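Bd0816 (Bdellovibrio bacteriovorus HD100, PDB 5CER) probably acts as a serine-type D-Ala-D-Ala carboxypeptidase of the peptidase S13 family, trimming cell-wall peptides. Local coordinates at residues Q26-L31 with Q246-N251; R75-G80 with D220-N225; G121-R126 with S253-G258. The protein carries 2 engineered substitutions. All coordinates share one frame; numbering follows the deposited sequence.

Contact 1 of 3, residues Q26-L31 with Q246-N251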
loop_
_atom_site.group_PDB
_atom_site.type_symbol
_atom_site.label_atom_id
_atom_site.label_comp_id
_atom_site.label_asym_id
_atom_site.label_seq_id
_atom_site.Cartn_x
_atom_site.Cartn_y
_atom_site.Cartn_z
ATOM N N GLN A 26 7.606 -4.127 25.235
ATOM C CA GLN A 26 8.276 -5.423 25.104
ATOM C C GLN A 26 7.288 -6.562 24.908
ATOM O O GLN A 26 7.673 -7.711 25.029
ATOM C CB GLN A 26 9.129 -5.704 26.333
ATOM C CG GLN A 26 10.233 -4.706 26.558
ATOM C CD GLN A 26 11.049 -5.025 27.794
ATOM O OE1 GLN A 26 10.645 -5.816 28.627
ATOM N NE2 GLN A 26 12.177 -4.366 27.940
ATOM N N LYS A 27 6.032 -6.250 24.567
ATOM C CA LYS A 27 5.070 -7.301 24.282
ATOM C C LYS A 27 4.876 -7.431 22.796
ATOM O O LYS A 27 4.657 -6.442 22.085
ATOM C CB LYS A 27 3.733 -7.011 24.969
ATOM C CG LYS A 27 2.733 -8.140 24.726
ATOM C CD LYS A 27 1.429 -8.021 25.501
ATOM C CE LYS A 27 0.456 -9.076 24.987
ATOM N NZ LYS A 27 -0.842 -8.964 25.694
ATOM N N LYS A 28 4.923 -8.662 22.324
ATOM C CA LYS A 28 4.643 -8.963 20.920
ATOM C C LYS A 28 3.198 -8.733 20.566
ATOM O O LYS A 28 2.299 -9.155 21.260
ATOM C CB LYS A 28 4.992 -10.396 20.586
ATOM C CG LYS A 28 6.468 -10.683 20.689
ATOM C CD LYS A 28 6.759 -12.085 20.235
ATOM C CE LYS A 28 6.356 -13.093 21.275
ATOM N NZ LYS A 28 6.415 -14.447 20.678
ATOM N N PHE A 29 2.993 -8.026 19.458
ATOM C CA PHE A 29 1.669 -7.803 18.890
ATOM C C PHE A 29 1.697 -8.070 17.392
ATOM O O PHE A 29 2.736 -7.893 16.756
ATOM C CB PHE A 29 1.176 -6.353 19.153
ATOM C CG PHE A 29 0.923 -6.034 20.590
ATOM C CD1 PHE A 29 -0.178 -6.584 21.262
ATOM C CD2 PHE A 29 1.751 -5.150 21.290
ATOM C CE1 PHE A 29 -0.409 -6.268 22.607
ATOM C CE2 PHE A 29 1.515 -4.829 22.628
ATOM C CZ PHE A 29 0.443 -5.394 23.286
ATOM N N PRO A 30 0.552 -8.398 16.816
ATOM C CA PRO A 30 0.495 -8.459 15.352
ATOM C C PRO A 30 0.908 -7.166 14.645
ATOM O O PRO A 30 0.442 -6.093 15.006
ATOM C CB PRO A 30 -0.986 -8.750 15.057
ATOM C CG PRO A 30 -1.533 -9.280 16.330
ATOM C CD PRO A 30 -0.776 -8.599 17.429
ATOM N N LEU A 31 1.767 -7.302 13.643
ATOM C CA LEU A 31 2.348 -6.177 12.916
ATOM C C LEU A 31 1.546 -5.775 11.678
ATOM O O LEU A 31 1.614 -4.601 11.284
ATOM C CB LEU A 31 3.786 -6.485 12.455
ATOM C CG LEU A 31 4.812 -6.816 13.533
ATOM C CD1 LEU A 31 6.179 -7.085 12.916
ATOM C CD2 LEU A 31 4.910 -5.695 14.546
ATOM N N GLN A 246 10.907 -11.604 21.172
ATOM C CA GLN A 246 10.691 -10.279 20.579
ATOM C C GLN A 246 9.989 -10.291 19.223
ATOM O O GLN A 246 9.417 -9.279 18.814
ATOM C CB GLN A 246 12.034 -9.530 20.401
ATOM C CG GLN A 246 12.691 -9.055 21.669
ATOM C CD GLN A 246 13.505 -10.138 22.323
ATOM O OE1 GLN A 246 14.285 -10.838 21.670
ATOM N NE2 GLN A 246 13.362 -10.252 23.631
ATOM N N ILE A 247 10.119 -11.389 18.479
ATOM C CA ILE A 247 9.699 -11.403 17.063
ATOM C C ILE A 247 9.475 -12.814 16.551
ATOM O O ILE A 247 10.295 -13.719 16.796
ATOM C CB ILE A 247 10.700 -10.602 16.203
ATOM C CG1 ILE A 247 10.175 -10.445 14.774
ATOM C CG2 ILE A 247 12.108 -11.218 16.212
ATOM C CD1 ILE A 247 10.813 -9.302 14.018
ATOM N N VAL A 248 8.335 -13.021 15.917
ATOM C CA VAL A 248 8.031 -14.283 15.203
ATOM C C VAL A 248 7.471 -13.940 13.838
ATOM O O VAL A 248 6.494 -13.205 13.748
ATOM C CB VAL A 248 7.007 -15.168 15.938
ATOM C CG1 VAL A 248 6.786 -16.504 15.219
ATOM C CG2 VAL A 248 7.458 -15.446 17.399
ATOM N N PHE A 249 8.134 -14.434 12.799
ATOM C CA PHE A 249 7.695 -14.246 11.438
ATOM C C PHE A 249 7.300 -15.576 10.804
ATOM O O PHE A 249 7.912 -16.625 11.063
ATOM C CB PHE A 249 8.789 -13.549 10.570
ATOM C CG PHE A 249 8.646 -12.057 10.452
ATOM C CD1 PHE A 249 8.248 -11.273 11.526
ATOM C CD2 PHE A 249 8.992 -11.412 9.272
ATOM C CE1 PHE A 249 8.142 -9.905 11.409
ATOM C CE2 PHE A 249 8.869 -10.017 9.161
ATOM C CZ PHE A 249 8.445 -9.277 10.233
ATOM N N HIS A 250 6.300 -15.492 9.929
ATOM C CA HIS A 250 5.872 -16.570 9.033
ATOM C C HIS A 250 5.986 -16.189 7.579
ATOM O O HIS A 250 6.017 -17.058 6.729
ATOM C CB HIS A 250 4.425 -16.889 9.327
ATOM C CG HIS A 250 4.144 -17.178 10.765
ATOM N ND1 HIS A 250 3.816 -16.198 11.686
ATOM C CD2 HIS A 250 4.088 -18.344 11.427
ATOM C CE1 HIS A 250 3.585 -16.750 12.855
ATOM N NE2 HIS A 250 3.741 -18.052 12.722
ATOM N N ASN A 251 6.012 -14.897 7.250
ATOM C CA ASN A 251 6.082 -14.448 5.851
ATOM C C ASN A 251 6.643 -13.019 5.774
ATOM O O ASN A 251 6.963 -12.436 6.810
ATOM C CB ASN A 251 4.712 -14.496 5.241
ATOM C CG ASN A 251 3.708 -13.613 5.980
ATOM O OD1 ASN A 251 4.045 -12.529 6.500
ATOM N ND2 ASN A 251 2.484 -14.026 5.975
#
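The segments run the same general way where Lys28 to Leu31 pass Gln246 to Phe249, their end-to-end directions 41° apart. They diverge along their length: the CA atoms of Lys28 and Gln246 are 6.2 Å apart, those of Leu31 and Phe249 9.8 Å. Strand 267-268 runs between them, and the direct contact is made by side chains reaching across, partly onto backbone. Lys28 lies over the other backbone, its CG 3.8 Å from Gln246 O and its CD 3.9 Å from Ile247 N. A bend at the third torsion (chi3 -76°) carries the ammonium group to one methyl of Val248, with Lys28 NZ 3.6 Å from Val248 CG2; the charge itself is held by a hydrogen bond to Gln244 O. Farther along, Leu31 CD1 reaches the edge of the Phe249 ring, near its plane and 3.8 Å from CE1, while Phe232 stacks on that ring. Ile38 of helix 35-47 packs against both Leu31 and Phe249. Strands 29-30 and 247-248 are thus the outer strands of a small three-stranded antiparallel sheet, and 29-30 leads into helix 35-47, which by sequence probably carries the lysine of the beta-lactamase clan's SxxK motif.

Contact 2 of 3, residues R75-G80 with D220-N225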
loop_
_atom_site.group_PDB
_atom_site.type_symbol
_atom_site.label_atom_id
_atom_site.label_comp_id
_atom_site.label_asym_id
_atom_site.label_seq_id
_atom_site.Cartn_x
_atom_site.Cartn_y
_atom_site.Cartn_z
ATOM N N ARG A 75 15.217 -14.915 -9.839
ATOM C CA ARG A 75 14.146 -14.850 -8.849
ATOM C C ARG A 75 13.537 -13.428 -8.659
ATOM O O ARG A 75 13.033 -13.105 -7.587
ATOM C CB ARG A 75 14.596 -15.442 -7.495
ATOM C CG ARG A 75 15.256 -16.810 -7.593
ATOM C CD ARG A 75 15.314 -17.512 -6.233
ATOM N NE ARG A 75 13.979 -17.755 -5.684
ATOM C CZ ARG A 75 13.173 -18.743 -6.016
ATOM N NH1 ARG A 75 13.543 -19.670 -6.881
ATOM N NH2 ARG A 75 11.988 -18.812 -5.473
ATOM N N ASP A 76 13.560 -12.642 -9.713
ATOM C CA ASP A 76 13.055 -11.285 -9.673
ATOM C C ASP A 76 11.601 -11.210 -9.118
ATOM O O ASP A 76 10.668 -11.776 -9.702
ATOM C CB ASP A 76 13.142 -10.678 -11.078
ATOM C CG ASP A 76 12.831 -9.173 -11.102
ATOM O OD1 ASP A 76 12.079 -8.690 -10.238
ATOM O OD2 ASP A 76 13.350 -8.484 -12.015
ATOM N N PRO A 77 11.417 -10.522 -7.983
ATOM C CA PRO A 77 10.135 -10.576 -7.318
ATOM C C PRO A 77 9.125 -9.562 -7.827
ATOM O O PRO A 77 8.026 -9.474 -7.247
ATOM C CB PRO A 77 10.509 -10.268 -5.858
ATOM C CG PRO A 77 11.656 -9.333 -6.001
ATOM C CD PRO A 77 12.455 -9.936 -7.118
ATOM N N ILE A 78 9.476 -8.773 -8.832
ATOM C CA ILE A 78 8.539 -7.833 -9.455
ATOM C C ILE A 78 8.351 -8.124 -10.960
ATOM O O ILE A 78 7.887 -7.272 -11.713
ATOM C CB ILE A 78 8.970 -6.367 -9.159
ATOM C CG1 ILE A 78 7.776 -5.398 -9.311
ATOM C CG2 ILE A 78 10.190 -5.963 -9.980
ATOM C CD1 ILE A 78 8.011 -4.035 -8.707
ATOM N N PHE A 79 8.683 -9.351 -11.379
ATOM C CA PHE A 79 8.562 -9.758 -12.783
ATOM C C PHE A 79 7.107 -10.161 -13.051
ATOM O O PHE A 79 6.644 -11.211 -12.604
ATOM C CB PHE A 79 9.537 -10.886 -13.125
ATOM C CG PHE A 79 10.052 -10.818 -14.532
ATOM C CD1 PHE A 79 9.175 -10.821 -15.598
ATOM C CD2 PHE A 79 11.438 -10.793 -14.800
ATOM C CE1 PHE A 79 9.644 -10.775 -16.910
ATOM C CE2 PHE A 79 11.918 -10.749 -16.108
ATOM C CZ PHE A 79 11.016 -10.746 -17.163
ATOM N N GLY A 80 6.396 -9.295 -13.754
ATOM C CA GLY A 80 5.012 -9.559 -14.168
ATOM C C GLY A 80 4.672 -8.842 -15.469
ATOM O O GLY A 80 5.538 -8.717 -16.344
ATOM N N ASP A 220 6.465 -11.256 0.158
ATOM C CA ASP A 220 6.506 -12.668 0.467
ATOM C C ASP A 220 7.568 -13.396 -0.309
ATOM O O ASP A 220 8.165 -14.322 0.201
ATOM C CB ASP A 220 5.137 -13.330 0.247
ATOM C CG ASP A 220 4.083 -12.889 1.304
ATOM O OD1 ASP A 220 4.470 -12.624 2.464
ATOM O OD2 ASP A 220 2.905 -12.901 0.951
ATOM N N ASN A 221 7.760 -13.013 -1.567
ATOM C CA ASN A 221 8.785 -13.628 -2.422
ATOM C C ASN A 221 10.191 -13.199 -2.034
ATOM O O ASN A 221 11.131 -14.009 -2.131
ATOM C CB ASN A 221 8.485 -13.379 -3.921
ATOM C CG ASN A 221 7.526 -14.403 -4.505
ATOM O OD1 ASN A 221 7.938 -15.524 -4.807
ATOM N ND2 ASN A 221 6.269 -14.045 -4.646
ATOM N N LEU A 222 10.357 -11.942 -1.589
ATOM C CA LEU A 222 11.652 -11.508 -1.002
ATOM C C LEU A 222 12.007 -12.411 0.171
ATOM O O LEU A 222 13.134 -12.933 0.232
ATOM C CB LEU A 222 11.629 -10.046 -0.547
ATOM C CG LEU A 222 11.843 -9.058 -1.688
ATOM C CD1 LEU A 222 11.485 -7.644 -1.262
ATOM C CD2 LEU A 222 13.252 -9.131 -2.219
ATOM N N TYR A 223 11.028 -12.625 1.070
ATOM C CA TYR A 223 11.215 -13.460 2.249
ATOM C C TYR A 223 11.704 -14.878 1.868
ATOM O O TYR A 223 12.712 -15.353 2.404
ATOM C CB TYR A 223 9.900 -13.476 3.041
ATOM C CG TYR A 223 9.870 -14.192 4.377
ATOM C CD1 TYR A 223 10.173 -13.530 5.541
ATOM C CD2 TYR A 223 9.442 -15.520 4.478
ATOM C CE1 TYR A 223 10.099 -14.175 6.769
ATOM C CE2 TYR A 223 9.358 -16.162 5.709
ATOM C CZ TYR A 223 9.692 -15.491 6.851
ATOM O OH TYR A 223 9.636 -16.112 8.080
ATOM N N TRP A 224 11.037 -15.517 0.910
ATOM C CA TRP A 224 11.476 -16.855 0.424
ATOM C C TRP A 224 12.832 -16.781 -0.251
ATOM O O TRP A 224 13.679 -17.603 0.034
ATOM C CB TRP A 224 10.455 -17.556 -0.520
ATOM C CG TRP A 224 9.139 -17.735 0.111
ATOM C CD1 TRP A 224 8.891 -18.098 1.393
ATOM C CD2 TRP A 224 7.888 -17.526 -0.481
ATOM N NE1 TRP A 224 7.567 -18.122 1.640
ATOM C CE2 TRP A 224 6.917 -17.785 0.496
ATOM C CE3 TRP A 224 7.476 -17.176 -1.767
ATOM C CZ2 TRP A 224 5.540 -17.694 0.241
ATOM C CZ3 TRP A 224 6.101 -17.084 -2.027
ATOM C CH2 TRP A 224 5.156 -17.333 -1.023
ATOM N N ASN A 225 13.032 -15.772 -1.101
ATOM C CA ASN A 225 14.306 -15.563 -1.796
ATOM C C ASN A 225 15.456 -15.383 -0.855
ATOM O O ASN A 225 16.551 -15.852 -1.154
ATOM C CB ASN A 225 14.275 -14.321 -2.692
ATOM C CG ASN A 225 13.455 -14.523 -3.948
ATOM O OD1 ASN A 225 12.985 -15.604 -4.226
ATOM N ND2 ASN A 225 13.272 -13.446 -4.705
#
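Arg75 and Asn225 are joined by two hydrogen bonds that use both ends of the asparagine amide. Arg75 NE donates to Asn225 OD1 at 2.8 Å with an N-H...O angle of 161°, and Asn225 ND2 donates back to the backbone O of Arg75 at 2.9 Å, along a more bent path. The two flat groups stand almost perpendicular, 87° apart: OD1 lies close to the guanidinium plane at its edge, whereas NE sits well above the carbonyl plane of the amide. A kink in the arginine chain (chi3 62°) folds NE back to this position. With both amide atoms engaged, the rotation of the Asn225 side chain is fixed; Arg75 NH1 has a further, weak bond to Asn107 OD1.

This polar clasp grips the last turn of helix 216-225, whose first residue is, by sequence, probably the asparagine of a Ser-X-Asn motif of the beta-lactamase clan. The contact joins the loop between strand 67-72 and helix 81-93 to helix 216-225.

Apolar contacts come from Pro77. Its CB is 4.2 Å from Asn221 CB, and its CG lies 4.1 Å from Leu222 CD2. Leu222 also packs on Leu207 and Met210 of helix 203-213. Within the loop, an Asx turn shapes the proline's surroundings: Ile78 N donates to Asp76 OD1 at 3.0 Å, inside a type I turn from Asp76 to Phe79.

Contact 3 of 3, residues G121-R126 with S253-G258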
loop_
_atom_site.group_PDB
_atom_site.type_symbol
_atom_site.label_atom_id
_atom_site.label_comp_id
_atom_site.label_asym_id
_atom_site.label_seq_id
_atom_site.Cartn_x
_atom_site.Cartn_y
_atom_site.Cartn_z
ATOM N N GLY A 121 -2.943 -7.365 -2.147
ATOM C CA GLY A 121 -3.555 -7.700 -0.863
ATOM C C GLY A 121 -3.899 -9.157 -0.619
ATOM O O GLY A 121 -4.407 -9.515 0.441
ATOM N N GLY A 122 -3.673 -10.012 -1.624
ATOM C CA GLY A 122 -4.060 -11.428 -1.526
ATOM C C GLY A 122 -3.046 -12.254 -0.755
ATOM O O GLY A 122 -2.007 -11.773 -0.378
ATOM N N VAL A 123 -3.376 -13.514 -0.561
ATOM C CA VAL A 123 -2.435 -14.459 -0.008
ATOM C C VAL A 123 -1.550 -14.823 -1.138
ATOM O O VAL A 123 -2.037 -15.241 -2.206
ATOM C CB VAL A 123 -3.148 -15.724 0.544
ATOM C CG1 VAL A 123 -2.146 -16.784 0.961
ATOM C CG2 VAL A 123 -4.060 -15.354 1.702
ATOM N N THR A 124 -0.262 -14.657 -0.945
ATOM C CA THR A 124 0.686 -14.948 -2.010
ATOM C C THR A 124 0.733 -16.465 -2.272
ATOM O O THR A 124 0.893 -17.248 -1.326
ATOM C CB THR A 124 2.076 -14.424 -1.668
ATOM O OG1 THR A 124 1.996 -13.020 -1.514
ATOM C CG2 THR A 124 3.084 -14.743 -2.781
ATOM N N PRO A 125 0.579 -16.877 -3.557
ATOM C CA PRO A 125 0.718 -18.306 -3.890
ATOM C C PRO A 125 2.064 -18.864 -3.466
ATOM O O PRO A 125 3.075 -18.220 -3.665
ATOM C CB PRO A 125 0.574 -18.344 -5.401
ATOM C CG PRO A 125 -0.263 -17.155 -5.708
ATOM C CD PRO A 125 0.241 -16.104 -4.752
ATOM N N ARG A 126 2.013 -19.996 -2.775
ATOM C CA ARG A 126 3.191 -20.656 -2.304
ATOM C C ARG A 126 3.289 -21.981 -2.977
ATOM O O ARG A 126 2.426 -22.850 -2.771
ATOM C CB ARG A 126 3.145 -20.836 -0.803
ATOM C CG ARG A 126 4.416 -21.482 -0.308
ATOM C CD ARG A 126 4.810 -21.035 1.095
ATOM N NE ARG A 126 3.994 -21.668 2.119
ATOM C CZ ARG A 126 4.188 -21.530 3.433
ATOM N NH1 ARG A 126 5.207 -20.795 3.890
ATOM N NH2 ARG A 126 3.372 -22.139 4.289
ATOM N N SER A 253 5.193 -10.338 4.247
ATOM C CA SER A 253 4.156 -9.341 4.076
ATOM C C SER A 253 3.477 -8.813 5.375
ATOM O O SER A 253 2.928 -7.727 5.378
ATOM C CB SER A 253 3.071 -9.951 3.148
ATOM O OG SER A 253 2.505 -11.126 3.727
ATOM N N GLY A 254 3.416 -9.664 6.405
ATOM C CA GLY A 254 2.583 -9.453 7.575
ATOM C C GLY A 254 1.155 -9.956 7.418
ATOM O O GLY A 254 0.325 -9.817 8.309
ATOM N N ASN A 255 0.861 -10.573 6.281
ATOM C CA ASN A 255 -0.490 -11.055 5.997
ATOM C C ASN A 255 -0.803 -12.286 6.820
ATOM O O ASN A 255 0.089 -12.999 7.271
ATOM C CB ASN A 255 -0.627 -11.361 4.490
ATOM C CG ASN A 255 -2.079 -11.486 4.032
ATOM O OD1 ASN A 255 -2.997 -11.094 4.753
ATOM N ND2 ASN A 255 -2.291 -12.003 2.820
ATOM N N ASN A 256 -2.101 -12.535 6.981
ATOM C CA ASN A 256 -2.611 -13.676 7.697
ATOM C C ASN A 256 -2.175 -15.004 7.054
ATOM O O ASN A 256 -2.429 -15.212 5.871
ATOM C CB ASN A 256 -4.120 -13.578 7.685
ATOM C CG ASN A 256 -4.788 -14.675 8.488
ATOM O OD1 ASN A 256 -4.143 -15.422 9.238
ATOM N ND2 ASN A 256 -6.086 -14.737 8.377
ATOM N N GLU A 257 -1.499 -15.849 7.826
ATOM C CA GLU A 257 -1.104 -17.189 7.370
ATOM C C GLU A 257 -2.091 -18.289 7.768
ATOM O O GLU A 257 -1.852 -19.442 7.487
ATOM C CB GLU A 257 0.296 -17.540 7.917
ATOM C CG GLU A 257 1.428 -16.887 7.155
ATOM C CD GLU A 257 1.678 -17.512 5.793
ATOM O OE1 GLU A 257 1.844 -18.744 5.727
ATOM O OE2 GLU A 257 1.693 -16.775 4.777
ATOM N N GLY A 258 -3.101 -17.943 8.548
ATOM C CA GLY A 258 -4.044 -18.916 9.056
ATOM C C GLY A 258 -5.399 -18.734 8.385
ATOM O O GLY A 258 -5.462 -18.374 7.233
HETATM O O HOH W 1 -5.142 -9.893 3.313
HETATM O O HOH W 2 0.300 -13.450 1.683
#
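Asn255 belongs to a turn-rich loop between strands 247-248 and 267-268, and its amide is the part of that loop that faces Gly122 and Val123. The side chain extends with CG anti to the backbone N (chi1 -164°), which brings ND2 to 3.2 Å from Gly122 O and 4.0 Å from Val123 CG2. The hydrogen bond that Gly122 O clearly accepts comes from Asn216 ND2.

Water carries much of the polar coupling. One molecule donates both to Gly121 O and, at 2.8 Å, to Asn255 OD1; a second accepts from Thr124 N, at 2.9 Å, and from Asn255 ND2. Each end of the amide is thus bridged to the 121-126 backbone, and OD1 takes in addition a weak bond from Asn256 N.

Two side-chain-to-backbone turns shape the loop. Ser253 OG accepts from Asn255 N at 3.1 Å, an ST turn, and Asn256 OD1 accepts from Gly258 N at 2.8 Å, an Asx turn. Its surroundings place it beside the probable active site: Ser253 O is bonded by Lys36 NZ, and by sequence Lys36 and Asn216 match the lysine of SxxK and the asparagine of Ser-X-Asn in the beta-lactamase clan.

At the solvent-facing end, Arg126 and Glu257 form a long salt bridge, NH2 to OE1 at 4.0 Å. Arg126 is poorly ordered, which makes this pairing tentative. OE1 lies over one face of the guanidinium and the planes are 62° apart, so the attraction is between charges without a directed N-H. Glu257 OE2, by contrast, is anchored by Asn251 ND2.

Overall arrangement
From the N terminus, residues 26-31 open the first loop; 75-80 and then 121-126 follow before any contact is completed. The chain reaches 220-225 and closes contact 2, then 246-251 and closes contact 1, and finally 253-258 and closes contact 3. Contact 2 is therefore enclosed by contact 1, while contact 3 crosses both. Asp220 is the joint between contacts 2 and 3: its OD2 is hydrogen-bonded to Thr124 OG1 and its OD1 to Ser253 OG. Asn251 and Glu257 form the joint between contacts 1 and 3. Together the three connect the small three-stranded sheet, helix 216-225 and the loops that follow strands 67-72 and 98-104 of the mixed sheet.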